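Local coordinates for protein RNA-dependent RNA Polymerase (Bombyx mori cytoplasmic polyhedrosis virus, PDB 6TZ0) that catalyses RNA-templated RNA synthesis, acting in both transcription and replication of the viral double-stranded RNA genome, at residues G734-I739 with L768-R773; S1043-N1048 with L1148-D1153. All blocks are in the same frame, centred on the assembly; numbering follows the deposited sequence.

Interaction 1 joins two loops close to the catalytic centre, while interaction 2 lies further out in the C-terminal region, away from the annotated sites; their centres are 12 Å apart. The two meet through the loop 768-773, which takes part in interaction 1 and also leans on both segments of interaction 2. Phe769 CE2 comes to 3.3 Å from Phe1150 N, and Leu768 O is 3.0 Å from Asn1048 ND2. Helix 325-339 borders both contacts, touching Phe735 in one and Tyr1047 in the other. Only interaction 1 approaches the metal site: from side chain to side chain, Phe735 is about 10 Å from Asp681, which binds magnesium in another structure of this protein.

Interaction 1: residues G734-I739 with L768-R773; sequences GFADRI and LFRVRR
The guanidinium of Arg770 meets Phe735 O and the methyl end of Ile739 obliquely. Its NH1 gives a weak hydrogen bond to Phe735 O, 3.2 Å long and bent to 134° at the hydrogen, and Ile739 CD1 lies 3.4 Å from the same NH1. The two side chains cross at about a right angle, and Ile739 CD1 also packs on Arg770 CD, 3.7 Å away. The bend in the arginine chain at chi3 (69°) turns NH1 onto the Phe735 carbonyl, after the aliphatic part has run past Gly734 and Ala736. With no side chain on Gly734, Arg770 CB rests directly on its backbone, 3.7 Å from Gly734 CA. Ala736 CB sits by Arg770 O at 3.3 Å and reaches Arg770 CG at 4.1 Å. The Phe735 ring takes the other direction, leaving Arg770 to its carbonyl while the ring makes a cation-pi contact with Arg336 and touches Tyr332 of helix 325-339. Ile739 is backed by Leu763 and Asp766 of helix 754-766, which lies in the chain between the two segments. This is loop-to-loop packing beside the palm of a right-hand RNA polymerase, whose antiparallel sheet 672-677, 682-687, 541-548 and 711-716 carries the metal-binding Asp547 next to the turn that holds Asp680 and Asp681.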
loop_
_atom_site.group_PDB
_atom_site.type_symbol
_atom_site.label_atom_id
_atom_site.label_comp_id
_atom_site.label_asym_id
_atom_site.label_seq_id
_atom_site.Cartn_x
_atom_site.Cartn_y
_atom_site.Cartn_z
ATOM N N GLY A 734 -6.094 -1.600 25.844
ATOM C CA GLY A 734 -5.599 -2.328 24.700
ATOM C C GLY A 734 -6.629 -3.271 24.107
ATOM O O GLY A 734 -7.592 -3.676 24.752
ATOM N N PHE A 735 -6.410 -3.624 22.844
ATOM C CA PHE A 735 -7.348 -4.433 22.064
ATOM C C PHE A 735 -6.688 -5.794 21.840
ATOM O O PHE A 735 -5.958 -5.991 20.868
ATOM C CB PHE A 735 -7.699 -3.759 20.727
ATOM C CG PHE A 735 -8.477 -2.467 20.851
ATOM C CD1 PHE A 735 -9.116 -2.107 22.027
ATOM C CD2 PHE A 735 -8.568 -1.613 19.763
ATOM C CE1 PHE A 735 -9.814 -0.917 22.116
ATOM C CE2 PHE A 735 -9.271 -0.428 19.844
ATOM C CZ PHE A 735 -9.893 -0.079 21.019
ATOM N N ALA A 736 -6.949 -6.736 22.748
ATOM C CA ALA A 736 -6.309 -8.042 22.678
ATOM C C ALA A 736 -6.914 -8.945 21.618
ATOM O O ALA A 736 -6.282 -9.931 21.231
ATOM C CB ALA A 736 -6.384 -8.752 24.027
ATOM N N ASP A 737 -8.111 -8.639 21.139
ATOM C CA ASP A 737 -8.771 -9.497 20.174
ATOM C C ASP A 737 -8.486 -9.062 18.741
ATOM O O ASP A 737 -9.184 -9.483 17.815
ATOM C CB ASP A 737 -10.270 -9.531 20.462
ATOM C CG ASP A 737 -10.926 -10.815 19.992
ATOM O OD1 ASP A 737 -10.239 -11.656 19.375
ATOM O OD2 ASP A 737 -12.121 -11.006 20.278
ATOM N N ARG A 738 -7.473 -8.229 18.545
ATOM C CA ARG A 738 -6.983 -7.874 17.225
ATOM C C ARG A 738 -5.738 -8.654 16.850
ATOM O O ARG A 738 -5.231 -8.496 15.735
ATOM C CB ARG A 738 -6.695 -6.375 17.168
ATOM C CG ARG A 738 -7.915 -5.529 17.424
ATOM C CD ARG A 738 -8.895 -5.686 16.296
ATOM N NE ARG A 738 -8.328 -5.203 15.044
ATOM C CZ ARG A 738 -8.481 -3.965 14.591
ATOM N NH1 ARG A 738 -7.927 -3.605 13.442
ATOM N NH2 ARG A 738 -9.215 -3.099 15.273
ATOM N N ILE A 739 -5.236 -9.485 17.757
ATOM C CA ILE A 739 -4.067 -10.320 17.527
ATOM C C ILE A 739 -4.528 -11.765 17.529
ATOM O O ILE A 739 -5.102 -12.237 18.516
ATOM C CB ILE A 739 -2.995 -10.083 18.594
ATOM C CG1 ILE A 739 -2.518 -8.640 18.520
ATOM C CG2 ILE A 739 -1.845 -11.056 18.418
ATOM C CD1 ILE A 739 -1.763 -8.225 19.714
ATOM N N LEU A 768 0.857 -8.269 25.311
ATOM C CA LEU A 768 1.418 -8.340 26.655
ATOM C C LEU A 768 0.788 -7.309 27.588
ATOM O O LEU A 768 0.447 -7.630 28.731
ATOM C CB LEU A 768 2.933 -8.180 26.594
ATOM C CG LEU A 768 3.727 -8.875 27.702
ATOM C CD1 LEU A 768 5.091 -9.193 27.161
ATOM C CD2 LEU A 768 3.864 -8.073 28.961
ATOM N N PHE A 769 0.662 -6.054 27.146
ATOM C CA PHE A 769 -0.004 -5.062 27.984
ATOM C C PHE A 769 -1.482 -4.915 27.675
ATOM O O PHE A 769 -2.188 -4.231 28.416
ATOM C CB PHE A 769 0.632 -3.664 27.904
ATOM C CG PHE A 769 1.887 -3.496 28.718
ATOM C CD1 PHE A 769 2.669 -4.572 29.083
ATOM C CD2 PHE A 769 2.157 -2.268 29.292
ATOM C CE1 PHE A 769 3.778 -4.402 29.857
ATOM C CE2 PHE A 769 3.266 -2.090 30.085
ATOM C CZ PHE A 769 4.076 -3.166 30.373
ATOM N N ARG A 770 -1.972 -5.520 26.601
ATOM C CA ARG A 770 -3.387 -5.457 26.273
ATOM C C ARG A 770 -4.164 -6.634 26.846
ATOM O O ARG A 770 -5.315 -6.861 26.471
ATOM C CB ARG A 770 -3.557 -5.354 24.759
ATOM C CG ARG A 770 -2.930 -6.465 23.974
ATOM C CD ARG A 770 -3.035 -6.173 22.497
ATOM N NE ARG A 770 -2.204 -5.054 22.069
ATOM C CZ ARG A 770 -2.229 -4.541 20.844
ATOM N NH1 ARG A 770 -3.042 -5.044 19.931
ATOM N NH2 ARG A 770 -1.438 -3.532 20.524
ATOM N N VAL A 771 -3.560 -7.360 27.778
ATOM C CA VAL A 771 -4.104 -8.593 28.319
ATOM C C VAL A 771 -4.284 -8.399 29.821
ATOM O O VAL A 771 -3.725 -7.482 30.421
ATOM C CB VAL A 771 -3.174 -9.786 28.002
ATOM C CG1 VAL A 771 -1.991 -9.854 28.951
ATOM C CG2 VAL A 771 -3.898 -11.067 27.917
ATOM N N ARG A 772 -5.073 -9.273 30.433
ATOM C CA ARG A 772 -5.415 -9.127 31.839
ATOM C C ARG A 772 -4.728 -10.152 32.736
ATOM O O ARG A 772 -4.458 -9.858 33.902
ATOM C CB ARG A 772 -6.937 -9.208 31.994
ATOM C CG ARG A 772 -7.470 -8.816 33.334
ATOM C CD ARG A 772 -8.973 -8.751 33.313
ATOM N NE ARG A 772 -9.499 -8.514 34.647
ATOM C CZ ARG A 772 -10.788 -8.439 34.935
ATOM N NH1 ARG A 772 -11.691 -8.585 33.978
ATOM N NH2 ARG A 772 -11.176 -8.227 36.180
ATOM N N ARG A 773 -4.417 -11.343 32.223
ATOM C CA ARG A 773 -3.647 -12.340 32.966
ATOM C C ARG A 773 -2.555 -12.891 32.054
ATOM O O ARG A 773 -2.812 -13.798 31.246
ATOM C CB ARG A 773 -4.534 -13.462 33.499
ATOM C CG ARG A 773 -3.788 -14.439 34.382
ATOM C CD ARG A 773 -4.668 -15.502 35.017
ATOM N NE ARG A 773 -5.246 -16.439 34.058
ATOM C CZ ARG A 773 -6.547 -16.644 33.905
ATOM N NH1 ARG A 773 -7.417 -15.988 34.655
ATOM N NH2 ARG A 773 -6.981 -17.521 33.014
#

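Interaction 2: residues S1043-N1048 with L1148-D1153; sequences SNLAYN and LFFLSD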
loop_
_atom_site.group_PDB
_atom_site.type_symbol
_atom_site.label_atom_id
_atom_site.label_comp_id
_atom_site.label_asym_id
_atom_site.label_seq_id
_atom_site.Cartn_x
_atom_site.Cartn_y
_atom_site.Cartn_z
ATOM N N SER A 1043 -7.515 3.146 39.214
ATOM C CA SER A 1043 -7.780 3.104 37.772
ATOM C C SER A 1043 -6.545 2.782 36.945
ATOM O O SER A 1043 -5.944 3.697 36.376
ATOM C CB SER A 1043 -8.410 4.407 37.271
ATOM O OG SER A 1043 -9.733 4.547 37.744
ATOM N N ASN A 1044 -6.113 1.519 36.987
ATOM C CA ASN A 1044 -4.896 1.055 36.326
ATOM C C ASN A 1044 -4.818 1.446 34.856
ATOM O O ASN A 1044 -5.819 1.456 34.144
ATOM C CB ASN A 1044 -4.783 -0.464 36.454
ATOM C CG ASN A 1044 -5.997 -1.204 35.937
ATOM O OD1 ASN A 1044 -7.004 -0.611 35.590
ATOM N ND2 ASN A 1044 -5.879 -2.518 35.829
ATOM N N LEU A 1045 -3.619 1.800 34.414
ATOM C CA LEU A 1045 -3.422 2.326 33.076
ATOM C C LEU A 1045 -3.077 1.254 32.052
ATOM O O LEU A 1045 -2.662 1.588 30.939
ATOM C CB LEU A 1045 -2.376 3.442 33.120
ATOM C CG LEU A 1045 -1.054 3.283 33.864
ATOM C CD1 LEU A 1045 0.007 2.684 33.006
ATOM C CD2 LEU A 1045 -0.605 4.633 34.361
ATOM N N ALA A 1046 -3.264 -0.018 32.402
ATOM C CA ALA A 1046 -3.271 -1.129 31.462
ATOM C C ALA A 1046 -4.066 -2.255 32.100
ATOM O O ALA A 1046 -4.295 -2.258 33.312
ATOM C CB ALA A 1046 -1.861 -1.594 31.098
ATOM N N TYR A 1047 -4.497 -3.219 31.278
ATOM C CA TYR A 1047 -5.265 -4.331 31.828
ATOM C C TYR A 1047 -4.416 -5.267 32.675
ATOM O O TYR A 1047 -4.968 -5.979 33.517
ATOM C CB TYR A 1047 -5.963 -5.139 30.732
ATOM C CG TYR A 1047 -7.169 -4.478 30.121
ATOM C CD1 TYR A 1047 -8.333 -4.330 30.849
ATOM C CD2 TYR A 1047 -7.162 -4.059 28.802
ATOM C CE1 TYR A 1047 -9.438 -3.738 30.301
ATOM C CE2 TYR A 1047 -8.265 -3.467 28.244
ATOM C CZ TYR A 1047 -9.400 -3.310 28.998
ATOM O OH TYR A 1047 -10.513 -2.728 28.446
ATOM N N ASN A 1048 -3.098 -5.275 32.497
ATOM C CA ASN A 1048 -2.229 -6.087 33.337
ATOM C C ASN A 1048 -1.602 -5.325 34.498
ATOM O O ASN A 1048 -0.867 -5.928 35.283
ATOM C CB ASN A 1048 -1.110 -6.734 32.515
ATOM C CG ASN A 1048 -0.213 -5.725 31.823
ATOM O OD1 ASN A 1048 -0.492 -4.534 31.787
ATOM N ND2 ASN A 1048 0.915 -6.201 31.330
ATOM N N LEU A 1148 8.277 -4.122 26.740
ATOM C CA LEU A 1148 8.532 -3.085 27.743
ATOM C C LEU A 1148 7.788 -1.811 27.342
ATOM O O LEU A 1148 8.381 -0.799 26.976
ATOM C CB LEU A 1148 10.037 -2.834 27.871
ATOM C CG LEU A 1148 11.021 -3.663 28.713
ATOM C CD1 LEU A 1148 10.861 -3.465 30.178
ATOM C CD2 LEU A 1148 10.884 -5.131 28.449
ATOM N N PHE A 1149 6.460 -1.877 27.420
ATOM C CA PHE A 1149 5.613 -0.849 26.817
ATOM C C PHE A 1149 5.579 0.425 27.661
ATOM O O PHE A 1149 5.965 1.497 27.192
ATOM C CB PHE A 1149 4.213 -1.428 26.607
ATOM C CG PHE A 1149 3.246 -0.520 25.906
ATOM C CD1 PHE A 1149 3.274 -0.386 24.529
ATOM C CD2 PHE A 1149 2.272 0.150 26.617
ATOM C CE1 PHE A 1149 2.372 0.436 23.882
ATOM C CE2 PHE A 1149 1.370 0.967 25.977
ATOM C CZ PHE A 1149 1.419 1.112 24.607
ATOM N N PHE A 1150 5.120 0.329 28.909
ATOM C CA PHE A 1150 5.206 1.441 29.852
ATOM C C PHE A 1150 6.500 1.467 30.648
ATOM O O PHE A 1150 6.766 2.463 31.326
ATOM C CB PHE A 1150 4.048 1.427 30.854
ATOM C CG PHE A 1150 2.767 1.981 30.321
ATOM C CD1 PHE A 1150 2.617 3.342 30.138
ATOM C CD2 PHE A 1150 1.693 1.153 30.066
ATOM C CE1 PHE A 1150 1.432 3.860 29.665
ATOM C CE2 PHE A 1150 0.506 1.664 29.597
ATOM C CZ PHE A 1150 0.374 3.022 29.399
ATOM N N LEU A 1151 7.302 0.417 30.592
ATOM C CA LEU A 1151 8.466 0.292 31.449
ATOM C C LEU A 1151 9.712 0.836 30.756
ATOM O O LEU A 1151 9.745 1.035 29.541
ATOM C CB LEU A 1151 8.663 -1.163 31.853
ATOM C CG LEU A 1151 8.007 -1.757 33.094
ATOM C CD1 LEU A 1151 8.589 -1.063 34.287
ATOM C CD2 LEU A 1151 6.494 -1.642 33.094
ATOM N N SER A 1152 10.753 1.067 31.549
ATOM C CA SER A 1152 11.921 1.796 31.074
ATOM C C SER A 1152 12.866 0.902 30.286
ATOM O O SER A 1152 13.077 -0.264 30.625
ATOM C CB SER A 1152 12.676 2.417 32.245
ATOM O OG SER A 1152 13.289 1.423 33.037
ATOM N N ASP A 1153 13.453 1.473 29.239
ATOM C CA ASP A 1153 14.441 0.805 28.407
ATOM C C ASP A 1153 15.851 0.903 28.964
ATOM O O ASP A 1153 16.783 0.396 28.335
ATOM C CB ASP A 1153 14.431 1.403 26.998
ATOM C CG ASP A 1153 13.171 1.082 26.235
ATOM O OD1 ASP A 1153 12.566 0.022 26.497
ATOM O OD2 ASP A 1153 12.788 1.889 25.363
#
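Leu1045 O lies close to the Phe1150 ring, 3.4 Å from Phe1150 CE2 and 3.7 Å from Phe1150 CZ. The same leucine also covers the ring with its side chain. Its CD1 methyl stands over one face in a CH-pi contact, 3.5 Å from the centroid and only 8° off the normal, so that all six ring carbons lie at similar distances from it. Leu1045 CG is placed between the backbone N and the carbonyl carbon (chi1 47°), which carries the CD1 methyl over the ring that the residue's own carbonyl already borders. Both loops belong to the C-terminal region of the polymerase, the part that in related reovirus enzymes forms a bracelet around the catalytic core. Ala1046 CB adds a looser apolar touch, 4.3 Å from Phe1150 CE2. Phe1150 CE2 also lies at the edge of the neighbouring Phe1149 ring, in its plane and 3.8 Å from Phe1149 CD2. Phe1149 in turn meets the ring of Phe732. Trp272, at the end of strand 266-272, packs on both Leu1045 and Phe1150, and Tyr1047 OH is hydrogen-bonded to Ala329 O of helix 325-339.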